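Local coordinates for protein integrase (Enterobacteria phage lambda, PDB 1AE9) that carries out site-specific integration of the phage genome into the host chromosome and, with excisionase, its excision, represented by its catalytic domain, at residues M27-V32 and E93-S98; V31-R36 and C41-S46; S19-R24 and K87-G92; Q35-L40 and P129-L134; E8-Y13 and D73-S78. One frame throughout, in Å; residues are numbered along the deposited sequence.

Interaction 1 (M27-V32 and E93-S98); sequences MELAVV and ETIIAS
In the helical core of the catalytic domain, Leu29 of helix 21-33 packs against Ile95 and Ile96 of the loop that follows helix 79-90. One branch of the leucine does all the touching. Leu29 CD2 lies 3.9 Å from Ile95 CG2. The same methyl is 3.9 Å from Ile96 CG1, and Ile96 CD1 is as near. CD2 therefore sits between two neighbouring isoleucines. Leu29 and Ile96 run past each other in opposite directions, so they meet alongside rather than end to end. In Ile96 the side chain bends at its second torsion (chi2 -53°), which lets CG1 and CD1 meet the leucine methyl together. Ile95 uses its CG2 branch here.

Like other tyrosine recombinases, the protein has a largely helical catalytic domain, and this contact joins an inter-helix loop to helix 21-33, near the centre of the domain. Thr82, on helix 79-90, touches Leu29. Leu83 and Cys86 of that helix pack on Ile95 and Ile96.

Within the loop, Thr94 OG1 donates to Ile96 O at 2.7 Å. The hydroxyl stands above the carbonyl plane, 35° out of it. The bond spans Ile95. The backbone of Ile95 is also hydrogen-bonded to that of Met43.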
# COMPACT_ATOMS: atom_id res chain seq x y z
N MET A 27 2.57 -7.57 17.61
CA MET A 27 1.37 -8.26 18.12
C MET A 27 1.14 -7.89 19.59
O MET A 27 0.02 -7.52 19.98
CB MET A 27 1.50 -9.78 17.99
CG MET A 27 1.26 -10.31 16.57
SD MET A 27 1.62 -12.06 16.37
CE MET A 27 0.28 -12.77 17.40
N GLU A 28 2.20 -7.95 20.38
CA GLU A 28 2.10 -7.61 21.80
C GLU A 28 1.69 -6.15 21.99
O GLU A 28 0.80 -5.85 22.78
CB GLU A 28 3.43 -7.87 22.50
CG GLU A 28 3.76 -9.33 22.64
CD GLU A 28 5.10 -9.57 23.31
OE1 GLU A 28 5.87 -8.60 23.51
OE2 GLU A 28 5.40 -10.74 23.64
N LEU A 29 2.32 -5.26 21.23
CA LEU A 29 2.03 -3.84 21.33
C LEU A 29 0.58 -3.53 20.92
O LEU A 29 -0.07 -2.68 21.51
CB LEU A 29 3.03 -3.04 20.49
CG LEU A 29 3.41 -1.65 21.00
CD1 LEU A 29 4.11 -1.75 22.37
CD2 LEU A 29 4.34 -0.96 20.00
N ALA A 30 0.07 -4.26 19.94
CA ALA A 30 -1.30 -4.07 19.48
C ALA A 30 -2.31 -4.43 20.57
O ALA A 30 -3.31 -3.73 20.75
CB ALA A 30 -1.56 -4.90 18.24
N VAL A 31 -2.06 -5.53 21.28
CA VAL A 31 -2.97 -5.98 22.33
C VAL A 31 -2.87 -5.15 23.61
O VAL A 31 -3.88 -4.80 24.20
CB VAL A 31 -2.78 -7.50 22.65
CG1 VAL A 31 -3.69 -7.93 23.82
CG2 VAL A 31 -3.11 -8.35 21.42
N VAL A 32 -1.66 -4.79 24.03
CA VAL A 32 -1.51 -4.02 25.25
C VAL A 32 -1.85 -2.52 25.13
O VAL A 32 -2.19 -1.88 26.12
CB VAL A 32 -0.11 -4.25 25.91
CG1 VAL A 32 0.97 -3.45 25.21
CG2 VAL A 32 -0.16 -3.93 27.39
N GLU A 93 13.96 4.40 15.06
CA GLU A 93 13.43 5.68 15.53
C GLU A 93 11.97 5.42 15.89
O GLU A 93 11.41 6.05 16.79
CB GLU A 93 13.55 6.74 14.43
N THR A 94 11.34 4.51 15.14
CA THR A 94 9.96 4.12 15.39
C THR A 94 10.04 2.93 16.36
O THR A 94 10.98 2.13 16.29
CB THR A 94 9.23 3.72 14.09
OG1 THR A 94 10.04 2.82 13.31
CG2 THR A 94 8.89 4.95 13.27
N ILE A 95 9.10 2.85 17.30
CA ILE A 95 9.09 1.77 18.28
C ILE A 95 9.09 0.39 17.58
O ILE A 95 9.82 -0.52 17.98
CB ILE A 95 7.92 1.93 19.25
CG1 ILE A 95 8.12 3.23 20.05
CG2 ILE A 95 7.82 0.72 20.17
CD1 ILE A 95 6.99 3.60 20.99
N ILE A 96 8.25 0.26 16.56
CA ILE A 96 8.17 -0.96 15.75
C ILE A 96 9.00 -0.60 14.51
O ILE A 96 8.79 0.45 13.91
CB ILE A 96 6.70 -1.28 15.32
CG1 ILE A 96 5.87 -1.65 16.53
CG2 ILE A 96 6.67 -2.44 14.37
CD1 ILE A 96 6.49 -2.77 17.36
N ALA A 97 9.98 -1.43 14.17
CA ALA A 97 10.85 -1.18 13.02
C ALA A 97 11.36 -2.51 12.46
O ALA A 97 11.30 -3.54 13.13
CB ALA A 97 12.04 -0.29 13.44
N SER A 98 11.84 -2.49 11.22
CA SER A 98 12.36 -3.70 10.58
C SER A 98 13.76 -4.01 11.09
O SER A 98 14.34 -3.23 11.84
CB SER A 98 12.41 -3.50 9.07
OG SER A 98 13.44 -2.58 8.72

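Interaction 2 (V31-R36 and C41-S46); sequences VVTGQR and CEMKWS
Met43, in the loop just after helix 37-42, reaches across to Gln35 and Thr33. Cys41 and Glu42 come first, in the last, weakly bonded part of helix 37-42. Glu42 turns to another chain: its OE1 makes a salt bridge with Arg115 of the second subunit.

Met43 follows. Its CG is anti to the carbonyl carbon (chi1 -60°), and the chain is extended beyond it, so the terminal methyl is carried straight into the interior. Met43 CE lies 3.8 Å from Gln35 CG. It is 3.9 Å from Gln35 CB. The two side chains cross at about a right angle, with the methyl against the aliphatic root of the glutamine. Thr33 OG1 is 4.1 Å from the same CE, a looser packing contact. That hydroxyl is hydrogen-bonded to Leu29 O.

Lys44 and Trp45 then lead away. Lys44 N bonds to Asp47 OD2, and the Trp45 ring takes a cation-pi contact from Lys87.

The amide of Gln35 bends back at chi2 (-48°), away from Met43. Gln35 NE2 donates to Thr33 O at 2.9 Å, with that oxygen close to the amide plane. NE2 also bonds Leu154 O, and Gln35 OE1 accepts from Gln57 NE2. The buried amide thus has partners at both ends. Gly34 leaves helix 21-33 with positive phi, and its carbonyl is held by Arg135. The bend between the two helices leads to Arg36, at the N-cap of helix 37-42, a predicted active-site arginine of the tyrosine recombinase family.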
# COMPACT_ATOMS: atom_id res chain seq x y z
N VAL A 31 -2.06 -5.53 21.28
CA VAL A 31 -2.97 -5.98 22.33
C VAL A 31 -2.87 -5.15 23.61
O VAL A 31 -3.88 -4.80 24.20
CB VAL A 31 -2.78 -7.50 22.65
CG1 VAL A 31 -3.69 -7.93 23.82
CG2 VAL A 31 -3.11 -8.35 21.42
N VAL A 32 -1.66 -4.79 24.03
CA VAL A 32 -1.51 -4.02 25.25
C VAL A 32 -1.85 -2.52 25.13
O VAL A 32 -2.19 -1.88 26.12
CB VAL A 32 -0.11 -4.25 25.91
CG1 VAL A 32 0.97 -3.45 25.21
CG2 VAL A 32 -0.16 -3.93 27.39
N THR A 33 -1.76 -1.95 23.92
CA THR A 33 -2.10 -0.53 23.75
C THR A 33 -3.47 -0.35 23.11
O THR A 33 -4.06 0.73 23.19
CB THR A 33 -1.07 0.25 22.88
OG1 THR A 33 -1.17 -0.16 21.51
CG2 THR A 33 0.36 0.05 23.38
N GLY A 34 -3.97 -1.39 22.44
CA GLY A 34 -5.26 -1.32 21.78
C GLY A 34 -5.34 -0.35 20.60
O GLY A 34 -6.44 -0.06 20.11
N GLN A 35 -4.19 0.12 20.11
CA GLN A 35 -4.17 1.08 19.00
C GLN A 35 -4.24 0.45 17.61
O GLN A 35 -3.79 -0.68 17.39
CB GLN A 35 -2.96 2.00 19.12
CG GLN A 35 -2.92 2.81 20.42
CD GLN A 35 -4.25 3.50 20.72
OE1 GLN A 35 -4.72 4.35 19.95
NE2 GLN A 35 -4.87 3.13 21.83
N ARG A 36 -4.86 1.17 16.67
CA ARG A 36 -4.98 0.70 15.29
C ARG A 36 -3.58 0.51 14.73
O ARG A 36 -2.65 1.22 15.13
CB ARG A 36 -5.72 1.73 14.45
CG ARG A 36 -7.17 1.98 14.86
CD ARG A 36 -7.84 2.92 13.88
NE ARG A 36 -9.22 3.25 14.23
CZ ARG A 36 -9.58 4.14 15.15
NH1 ARG A 36 -8.66 4.80 15.85
NH2 ARG A 36 -10.86 4.39 15.35
N CYS A 41 2.40 1.70 13.81
CA CYS A 41 3.49 1.95 12.88
C CYS A 41 4.05 3.38 12.95
O CYS A 41 5.19 3.62 12.55
CB CYS A 41 3.06 1.61 11.45
SG CYS A 41 2.77 -0.17 11.18
N GLU A 42 3.27 4.32 13.49
CA GLU A 42 3.68 5.72 13.62
C GLU A 42 4.41 6.06 14.94
O GLU A 42 5.20 7.01 14.99
CB GLU A 42 2.47 6.64 13.44
CG GLU A 42 1.92 6.69 12.02
CD GLU A 42 2.94 7.21 11.01
OE1 GLU A 42 3.50 8.31 11.25
OE2 GLU A 42 3.18 6.53 9.99
N MET A 43 4.17 5.26 15.98
CA MET A 43 4.78 5.46 17.30
C MET A 43 6.29 5.58 17.27
O MET A 43 6.97 4.76 16.65
CB MET A 43 4.40 4.32 18.24
CG MET A 43 2.91 4.17 18.46
SD MET A 43 2.55 2.76 19.49
CE MET A 43 0.81 3.00 19.74
N LYS A 44 6.82 6.58 17.98
CA LYS A 44 8.26 6.81 18.06
C LYS A 44 8.67 6.92 19.52
O LYS A 44 7.84 7.19 20.38
CB LYS A 44 8.65 8.09 17.33
CG LYS A 44 8.34 8.10 15.84
CD LYS A 44 8.97 9.31 15.15
CE LYS A 44 8.73 10.60 15.95
NZ LYS A 44 7.29 10.90 16.23
N TRP A 45 9.96 6.73 19.79
CA TRP A 45 10.48 6.81 21.15
C TRP A 45 10.29 8.20 21.76
O TRP A 45 10.11 8.32 22.97
CB TRP A 45 11.95 6.39 21.19
CG TRP A 45 12.14 4.96 20.76
CD1 TRP A 45 12.70 4.52 19.60
CD2 TRP A 45 11.70 3.79 21.47
NE1 TRP A 45 12.62 3.15 19.53
CE2 TRP A 45 12.01 2.68 20.67
CE3 TRP A 45 11.06 3.58 22.70
CZ2 TRP A 45 11.71 1.36 21.05
CZ3 TRP A 45 10.76 2.28 23.09
CH2 TRP A 45 11.08 1.19 22.26
N SER A 46 10.29 9.23 20.93
CA SER A 46 10.08 10.60 21.40
C SER A 46 8.65 10.83 21.90
O SER A 46 8.35 11.87 22.50
CB SER A 46 10.42 11.59 20.29
OG SER A 46 9.88 11.18 19.05

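Interaction 3 (S19-R24 and K87-G92); sequences SPCWLR and KEILGG
The backbone bond from Leu23 N to Pro20 O, 3.0 Å long, closes the turn that brings Cys21 and Trp22 against Ile89 and Leu90. The turn lies at the N-terminal end of helix 21-33.

Cys21 points toward helix 79-90, and both its CB and its SG make contact. Its SG lies between the backbone N and the carbonyl carbon (chi1 47°). From there Cys21 SG meets Leu90 CD2 at 3.9 Å. Cys21 CB touches CG2 of Ile89, the residue before Leu90, at 4.1 Å. Only the CG2 branch of the isoleucine takes part, and the rest of that side chain leads away.

Here the start of helix 21-33 meets the last turn of helix 79-90, toward the outside of the helical catalytic domain and away from the annotated active-site residues. The last turn of helix 79-90 is widened to a pi-type turn. Gly91 then leaves the helix with positive phi.

Leu90 carries the rest of the contact. Both its methyls lie against the root of Trp22, from the same side: Trp22 CB is 3.7 Å from Leu90 CD2. The other methyl, Leu90 CD1, stands 3.9 Å from the same Trp22 CB. The indole itself turns away from the leucine. Pro20 CB lies over one of its faces, 3.3 Å above the plane and offset toward the rim. Tyr112 of helix 106-120 meets the indole edge-to-face, and Thr108 and Val109 also pack on it. Arg24, one turn on, is tied to helix 6-15 through a bond from its NE to Tyr13 O.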
# COMPACT_ATOMS: atom_id res chain seq x y z
N SER A 19 8.89 -15.85 11.65
CA SER A 19 8.58 -14.54 11.10
C SER A 19 9.65 -13.54 11.54
O SER A 19 10.47 -13.84 12.42
CB SER A 19 7.23 -14.07 11.63
OG SER A 19 6.20 -14.97 11.28
N PRO A 20 9.69 -12.34 10.92
CA PRO A 20 10.69 -11.35 11.33
C PRO A 20 10.48 -11.05 12.81
O PRO A 20 9.35 -11.09 13.31
CB PRO A 20 10.34 -10.14 10.47
CG PRO A 20 9.79 -10.75 9.23
CD PRO A 20 8.91 -11.86 9.76
N CYS A 21 11.57 -10.74 13.51
CA CYS A 21 11.55 -10.44 14.95
C CYS A 21 10.51 -9.40 15.38
O CYS A 21 9.98 -9.46 16.49
CB CYS A 21 12.96 -9.99 15.39
SG CYS A 21 13.73 -8.75 14.27
N TRP A 22 10.19 -8.46 14.50
CA TRP A 22 9.22 -7.43 14.83
C TRP A 22 7.76 -7.88 14.89
O TRP A 22 6.94 -7.21 15.52
CB TRP A 22 9.35 -6.22 13.89
CG TRP A 22 9.20 -6.53 12.41
CD1 TRP A 22 10.20 -6.63 11.48
CD2 TRP A 22 7.97 -6.76 11.69
NE1 TRP A 22 9.68 -6.91 10.24
CE2 TRP A 22 8.31 -6.99 10.33
CE3 TRP A 22 6.61 -6.79 12.06
CZ2 TRP A 22 7.35 -7.24 9.35
CZ3 TRP A 22 5.66 -7.04 11.08
CH2 TRP A 22 6.03 -7.26 9.74
N LEU A 23 7.42 -9.01 14.26
CA LEU A 23 6.03 -9.47 14.25
C LEU A 23 5.46 -9.72 15.64
O LEU A 23 4.42 -9.17 15.99
CB LEU A 23 5.84 -10.71 13.35
CG LEU A 23 4.38 -11.18 13.21
CD1 LEU A 23 3.47 -10.03 12.73
CD2 LEU A 23 4.28 -12.35 12.26
N ARG A 24 6.14 -10.55 16.44
CA ARG A 24 5.68 -10.84 17.79
C ARG A 24 5.56 -9.57 18.63
O ARG A 24 4.61 -9.42 19.41
CB ARG A 24 6.61 -11.85 18.48
CG ARG A 24 6.41 -13.28 18.00
CD ARG A 24 7.32 -14.25 18.74
NE ARG A 24 6.97 -15.64 18.47
CZ ARG A 24 7.81 -16.67 18.55
NH1 ARG A 24 9.08 -16.48 18.89
NH2 ARG A 24 7.38 -17.90 18.31
N LYS A 87 13.07 -1.78 21.91
CA LYS A 87 14.26 -0.94 21.96
C LYS A 87 15.54 -1.75 21.75
O LYS A 87 16.37 -1.41 20.91
CB LYS A 87 14.32 -0.23 23.32
CG LYS A 87 15.35 0.90 23.41
CD LYS A 87 14.92 2.07 22.55
CE LYS A 87 15.81 3.28 22.74
NZ LYS A 87 15.41 4.40 21.85
N GLU A 88 15.66 -2.84 22.49
CA GLU A 88 16.85 -3.70 22.43
C GLU A 88 16.99 -4.52 21.14
O GLU A 88 18.09 -4.63 20.59
CB GLU A 88 16.86 -4.65 23.64
CG GLU A 88 16.76 -3.94 25.00
CD GLU A 88 16.55 -4.89 26.19
OE1 GLU A 88 16.16 -6.07 25.98
OE2 GLU A 88 16.76 -4.45 27.34
N ILE A 89 15.88 -5.05 20.64
CA ILE A 89 15.87 -5.90 19.45
C ILE A 89 15.68 -5.21 18.11
O ILE A 89 16.28 -5.61 17.11
CB ILE A 89 14.79 -7.01 19.57
CG1 ILE A 89 14.92 -7.74 20.92
CG2 ILE A 89 14.89 -7.99 18.40
CD1 ILE A 89 16.30 -8.31 21.17
N LEU A 90 14.79 -4.22 18.06
CA LEU A 90 14.52 -3.50 16.82
C LEU A 90 15.38 -2.24 16.74
O LEU A 90 16.08 -2.02 15.75
CB LEU A 90 13.01 -3.20 16.72
CG LEU A 90 12.10 -4.43 16.94
CD1 LEU A 90 10.60 -4.06 16.92
CD2 LEU A 90 12.39 -5.50 15.89
N GLY A 91 15.34 -1.42 17.79
CA GLY A 91 16.17 -0.22 17.86
C GLY A 91 16.07 0.80 16.76
O GLY A 91 17.09 1.33 16.30
N GLY A 92 14.85 1.12 16.33
CA GLY A 92 14.68 2.11 15.29
C GLY A 92 14.19 3.40 15.90
O GLY A 92 14.06 3.50 17.13

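Interaction 4 (Q35-L40 and P129-L134); sequences QRVGDL and PTFHEL
The ring of Phe131 packs against Val37 and Leu40 on successive turns of helix 37-42. Leu40 CD1 comes to the ring edge, close to its plane, 3.6 Å from Phe131 CE1. Val37 approaches obliquely, with Val37 CB 3.7 Å from Phe131 CD1. Val37 CG2 is close to the same two ring atoms, CD1 and CE1. Phe131 CG is anti to the backbone N (chi1 -169°), which swings the ring across to the helix.

The next shell holds the ring from other directions. Leu134 CD1 lies over one face, 3.5 Å above the plane and toward the rim. Phe113 meets the ring edge-to-face, and Ala30 also packs on it.

Both segments carry predicted active-site residues of the tyrosine recombinase family: Arg36 just before helix 37-42, and His132 beside Phe131. Arg36 NE and His132 NE2 are 5.8 Å apart.

Thr130 and Glu133 shape residues 129-134 through a capping box. Glu133 OE1 is gripped by two groups of Thr130. Thr130 N donates to the anti lone pair of Glu133 OE1 at 2.9 Å. Thr130 OG1 donates from the syn side, 29° out of the carboxylate plane. Arg1 adds a salt bridge to OE1. The other oxygen, Glu133 OE2, accepts from His132 ND1 at 3.3 Å, above the carboxylate plane, and so helps set the imidazole's rotation.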
# COMPACT_ATOMS: atom_id res chain seq x y z
N GLN A 35 -4.19 0.12 20.11
CA GLN A 35 -4.17 1.08 19.00
C GLN A 35 -4.24 0.45 17.61
O GLN A 35 -3.79 -0.68 17.39
CB GLN A 35 -2.96 2.00 19.12
CG GLN A 35 -2.92 2.81 20.42
CD GLN A 35 -4.25 3.50 20.72
OE1 GLN A 35 -4.72 4.35 19.95
NE2 GLN A 35 -4.87 3.13 21.83
N ARG A 36 -4.86 1.17 16.67
CA ARG A 36 -4.98 0.70 15.29
C ARG A 36 -3.58 0.51 14.73
O ARG A 36 -2.65 1.22 15.13
CB ARG A 36 -5.72 1.73 14.45
CG ARG A 36 -7.17 1.98 14.86
CD ARG A 36 -7.84 2.92 13.88
NE ARG A 36 -9.22 3.25 14.23
CZ ARG A 36 -9.58 4.14 15.15
NH1 ARG A 36 -8.66 4.80 15.85
NH2 ARG A 36 -10.86 4.39 15.35
N VAL A 37 -3.42 -0.43 13.80
CA VAL A 37 -2.12 -0.73 13.21
C VAL A 37 -1.43 0.49 12.59
O VAL A 37 -0.20 0.65 12.74
CB VAL A 37 -2.19 -1.94 12.22
CG1 VAL A 37 -3.05 -1.61 11.00
CG2 VAL A 37 -0.77 -2.38 11.81
N GLY A 38 -2.21 1.38 11.98
CA GLY A 38 -1.65 2.59 11.39
C GLY A 38 -0.94 3.40 12.45
O GLY A 38 0.17 3.90 12.24
N ASP A 39 -1.54 3.49 13.63
CA ASP A 39 -0.92 4.24 14.72
C ASP A 39 0.26 3.51 15.35
O ASP A 39 1.22 4.15 15.78
CB ASP A 39 -1.96 4.65 15.76
CG ASP A 39 -3.02 5.58 15.19
OD1 ASP A 39 -2.65 6.48 14.41
OD2 ASP A 39 -4.21 5.38 15.48
N LEU A 40 0.21 2.18 15.40
CA LEU A 40 1.32 1.42 15.96
C LEU A 40 2.57 1.71 15.13
O LEU A 40 3.66 1.92 15.66
CB LEU A 40 1.05 -0.09 15.93
CG LEU A 40 -0.02 -0.69 16.84
CD1 LEU A 40 -0.17 -2.16 16.50
CD2 LEU A 40 0.36 -0.51 18.30
N PRO A 129 -9.49 -13.85 10.99
CA PRO A 129 -9.18 -12.55 11.59
C PRO A 129 -7.87 -11.99 11.03
O PRO A 129 -6.96 -12.74 10.69
CB PRO A 129 -9.06 -12.89 13.08
CG PRO A 129 -8.55 -14.29 13.07
CD PRO A 129 -9.38 -14.93 11.98
N THR A 130 -7.81 -10.67 10.89
CA THR A 130 -6.63 -9.99 10.39
C THR A 130 -5.91 -9.34 11.57
O THR A 130 -6.34 -9.48 12.72
CB THR A 130 -7.01 -8.90 9.36
OG1 THR A 130 -7.74 -7.86 10.02
CG2 THR A 130 -7.87 -9.49 8.25
N PHE A 131 -4.82 -8.62 11.30
CA PHE A 131 -4.10 -7.95 12.38
C PHE A 131 -5.03 -6.99 13.10
O PHE A 131 -4.91 -6.79 14.31
CB PHE A 131 -2.87 -7.21 11.84
CG PHE A 131 -1.94 -6.72 12.92
CD1 PHE A 131 -2.12 -5.46 13.49
CD2 PHE A 131 -0.89 -7.51 13.37
CE1 PHE A 131 -1.26 -4.99 14.49
CE2 PHE A 131 -0.03 -7.06 14.38
CZ PHE A 131 -0.22 -5.80 14.93
N HIS A 132 -5.98 -6.39 12.38
CA HIS A 132 -6.92 -5.47 13.00
C HIS A 132 -7.72 -6.12 14.14
O HIS A 132 -8.12 -5.45 15.09
CB HIS A 132 -7.90 -4.88 11.98
CG HIS A 132 -8.95 -4.01 12.62
ND1 HIS A 132 -10.23 -4.46 12.87
CD2 HIS A 132 -8.89 -2.75 13.12
CE1 HIS A 132 -10.91 -3.52 13.51
NE2 HIS A 132 -10.12 -2.47 13.68
N GLU A 133 -7.93 -7.43 14.06
CA GLU A 133 -8.69 -8.10 15.11
C GLU A 133 -8.02 -8.06 16.48
O GLU A 133 -8.67 -8.33 17.50
CB GLU A 133 -9.06 -9.53 14.69
CG GLU A 133 -10.38 -9.61 13.92
CD GLU A 133 -10.49 -8.59 12.79
OE1 GLU A 133 -9.83 -8.77 11.74
OE2 GLU A 133 -11.23 -7.59 12.93
N LEU A 134 -6.74 -7.69 16.50
CA LEU A 134 -6.00 -7.60 17.76
C LEU A 134 -6.50 -6.42 18.60
O LEU A 134 -6.35 -6.42 19.82
CB LEU A 134 -4.49 -7.47 17.48
CG LEU A 134 -3.84 -8.72 16.89
CD1 LEU A 134 -2.39 -8.44 16.54
CD2 LEU A 134 -3.92 -9.87 17.88

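Interaction 5 (E8-Y13 and D73-S78); sequences EYLKIY and DALGIS
Tyr9 of helix 6-15 lies against Leu75 and Ile77, in and just after the turn of the small hairpin formed by strands 71-72 and 77-78. That hairpin contains a G1 beta bulge, in which Gly76 and Ile77 both face Ile72. Gly76 has the positive phi such a bulge uses.

From Tyr9 CB the chain leaves with CG anti to the backbone N (chi1 162°), which sends the ring toward the hairpin. Tyr9 CG is 3.9 Å from Leu75 CD1. The next ring atom, Tyr9 CD1, is closer to that methyl, at 3.7 Å. Tyr9 CE1 is 4.0 Å from Leu75 CD1. Leu75 CD1 stands over one face, 18° off the ring normal, in a CH-pi contact. Farther out, Tyr9 CZ passes Ile77 CD1 at 4.1 Å. At the tip, Tyr9 OH is 3.6 Å from Ile77 CD1, which approaches obliquely to the ring.

Helix 21-33 and helix 133-145 also pack on the tyrosine, through Met27, Val31, Leu134 and Leu137. Leu10 also touches Gly76 of the third subunit, so the turn region takes part in the assembly.

Leu10 lies alongside Leu75 in the opposite direction, and Leu10 CD2 sits at the edge of the Tyr9 ring, in its plane. The second methyl of the hairpin leucine, Leu75 CD2, settles against Leu10 CG at 3.7 Å.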
# COMPACT_ATOMS: atom_id res chain seq x y z
N GLU A 8 -6.15 -18.35 20.56
CA GLU A 8 -5.81 -18.31 19.14
C GLU A 8 -4.63 -17.37 18.90
O GLU A 8 -3.78 -17.66 18.06
CB GLU A 8 -7.03 -17.89 18.30
CG GLU A 8 -8.10 -18.98 18.22
CD GLU A 8 -9.40 -18.53 17.58
OE1 GLU A 8 -9.67 -17.31 17.53
OE2 GLU A 8 -10.17 -19.40 17.13
N TYR A 9 -4.57 -16.28 19.66
CA TYR A 9 -3.47 -15.32 19.57
C TYR A 9 -2.16 -16.04 19.87
O TYR A 9 -1.14 -15.81 19.21
CB TYR A 9 -3.68 -14.18 20.59
CG TYR A 9 -2.44 -13.35 20.91
CD1 TYR A 9 -1.45 -13.85 21.76
CD2 TYR A 9 -2.26 -12.08 20.37
CE1 TYR A 9 -0.30 -13.11 22.05
CE2 TYR A 9 -1.11 -11.32 20.65
CZ TYR A 9 -0.13 -11.85 21.50
OH TYR A 9 1.01 -11.14 21.79
N LEU A 10 -2.18 -16.91 20.88
CA LEU A 10 -0.99 -17.66 21.27
C LEU A 10 -0.55 -18.68 20.21
O LEU A 10 0.66 -18.92 20.03
CB LEU A 10 -1.19 -18.33 22.64
CG LEU A 10 -1.24 -17.36 23.83
CD1 LEU A 10 -1.59 -18.08 25.12
CD2 LEU A 10 0.09 -16.64 23.97
N LYS A 11 -1.50 -19.27 19.48
CA LYS A 11 -1.16 -20.23 18.43
C LYS A 11 -0.44 -19.49 17.30
O LYS A 11 0.58 -19.96 16.77
CB LYS A 11 -2.42 -20.92 17.88
CG LYS A 11 -3.27 -21.63 18.92
CD LYS A 11 -2.48 -22.68 19.68
CE LYS A 11 -3.39 -23.47 20.62
NZ LYS A 11 -2.62 -24.42 21.46
N ILE A 12 -0.96 -18.32 16.93
CA ILE A 12 -0.36 -17.50 15.88
C ILE A 12 1.01 -16.99 16.35
O ILE A 12 1.97 -16.97 15.57
CB ILE A 12 -1.27 -16.30 15.53
CG1 ILE A 12 -2.60 -16.81 14.95
CG2 ILE A 12 -0.56 -15.35 14.56
CD1 ILE A 12 -3.65 -15.73 14.67
N TYR A 13 1.09 -16.61 17.62
CA TYR A 13 2.33 -16.13 18.23
C TYR A 13 3.39 -17.21 18.09
O TYR A 13 4.54 -16.93 17.73
CB TYR A 13 2.09 -15.79 19.71
CG TYR A 13 3.24 -15.07 20.39
CD1 TYR A 13 4.31 -15.78 20.93
CD2 TYR A 13 3.25 -13.68 20.50
CE1 TYR A 13 5.36 -15.12 21.56
CE2 TYR A 13 4.29 -13.02 21.13
CZ TYR A 13 5.35 -13.74 21.65
OH TYR A 13 6.40 -13.09 22.26
N ASP A 73 -3.02 -9.09 31.54
CA ASP A 73 -2.90 -10.27 32.37
C ASP A 73 -3.17 -11.61 31.70
O ASP A 73 -2.37 -12.53 31.81
CB ASP A 73 -3.76 -10.11 33.62
CG ASP A 73 -3.34 -8.94 34.47
OD1 ASP A 73 -2.13 -8.59 34.47
OD2 ASP A 73 -4.22 -8.35 35.13
N ALA A 74 -4.26 -11.69 30.94
CA ALA A 74 -4.64 -12.93 30.26
C ALA A 74 -3.57 -13.57 29.38
O ALA A 74 -3.54 -14.79 29.22
CB ALA A 74 -5.92 -12.71 29.46
N LEU A 75 -2.67 -12.75 28.84
CA LEU A 75 -1.61 -13.25 27.97
C LEU A 75 -0.21 -13.01 28.50
O LEU A 75 0.77 -13.40 27.87
CB LEU A 75 -1.76 -12.63 26.58
CG LEU A 75 -3.02 -13.04 25.81
CD1 LEU A 75 -3.19 -12.16 24.59
CD2 LEU A 75 -2.92 -14.50 25.42
N GLY A 76 -0.12 -12.40 29.68
CA GLY A 76 1.17 -12.13 30.27
C GLY A 76 1.97 -11.10 29.49
O GLY A 76 3.19 -11.21 29.35
N ILE A 77 1.28 -10.09 28.96
CA ILE A 77 1.93 -9.04 28.19
C ILE A 77 2.16 -7.80 29.05
O ILE A 77 1.22 -7.25 29.62
CB ILE A 77 1.11 -8.63 26.95
CG1 ILE A 77 0.98 -9.82 25.99
CG2 ILE A 77 1.78 -7.47 26.23
CD1 ILE A 77 -0.02 -9.60 24.87
N SER A 78 3.42 -7.40 29.18
CA SER A 78 3.75 -6.22 29.94
C SER A 78 4.18 -5.17 28.94
O SER A 78 5.10 -5.40 28.15
CB SER A 78 4.90 -6.51 30.90
OG SER A 78 5.42 -5.31 31.46

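From the N terminus, interaction 5 opens first, on helix 6-15, and closes when the chain reaches the 71-78 hairpin. Interaction 3 starts next, at residues 19-24, and ends on helix 79-90, so it crosses interaction 5. Interaction 1 leaves the same helix 21-33 and reaches 93-98, crossing both. Interaction 2, a short loop from 31-36 to 41-46, is nested inside interactions 3 and 5. It shares Val31 and Val32 with interaction 1 and Gln35 and Arg36 with interaction 4. Interaction 4 spans farthest, to 129-134, and crosses 1, 3 and 5. Helix 21-33 is common to interactions 1, 2 and 3. Ala30 CB also touches Leu40 and Phe131 of interaction 4.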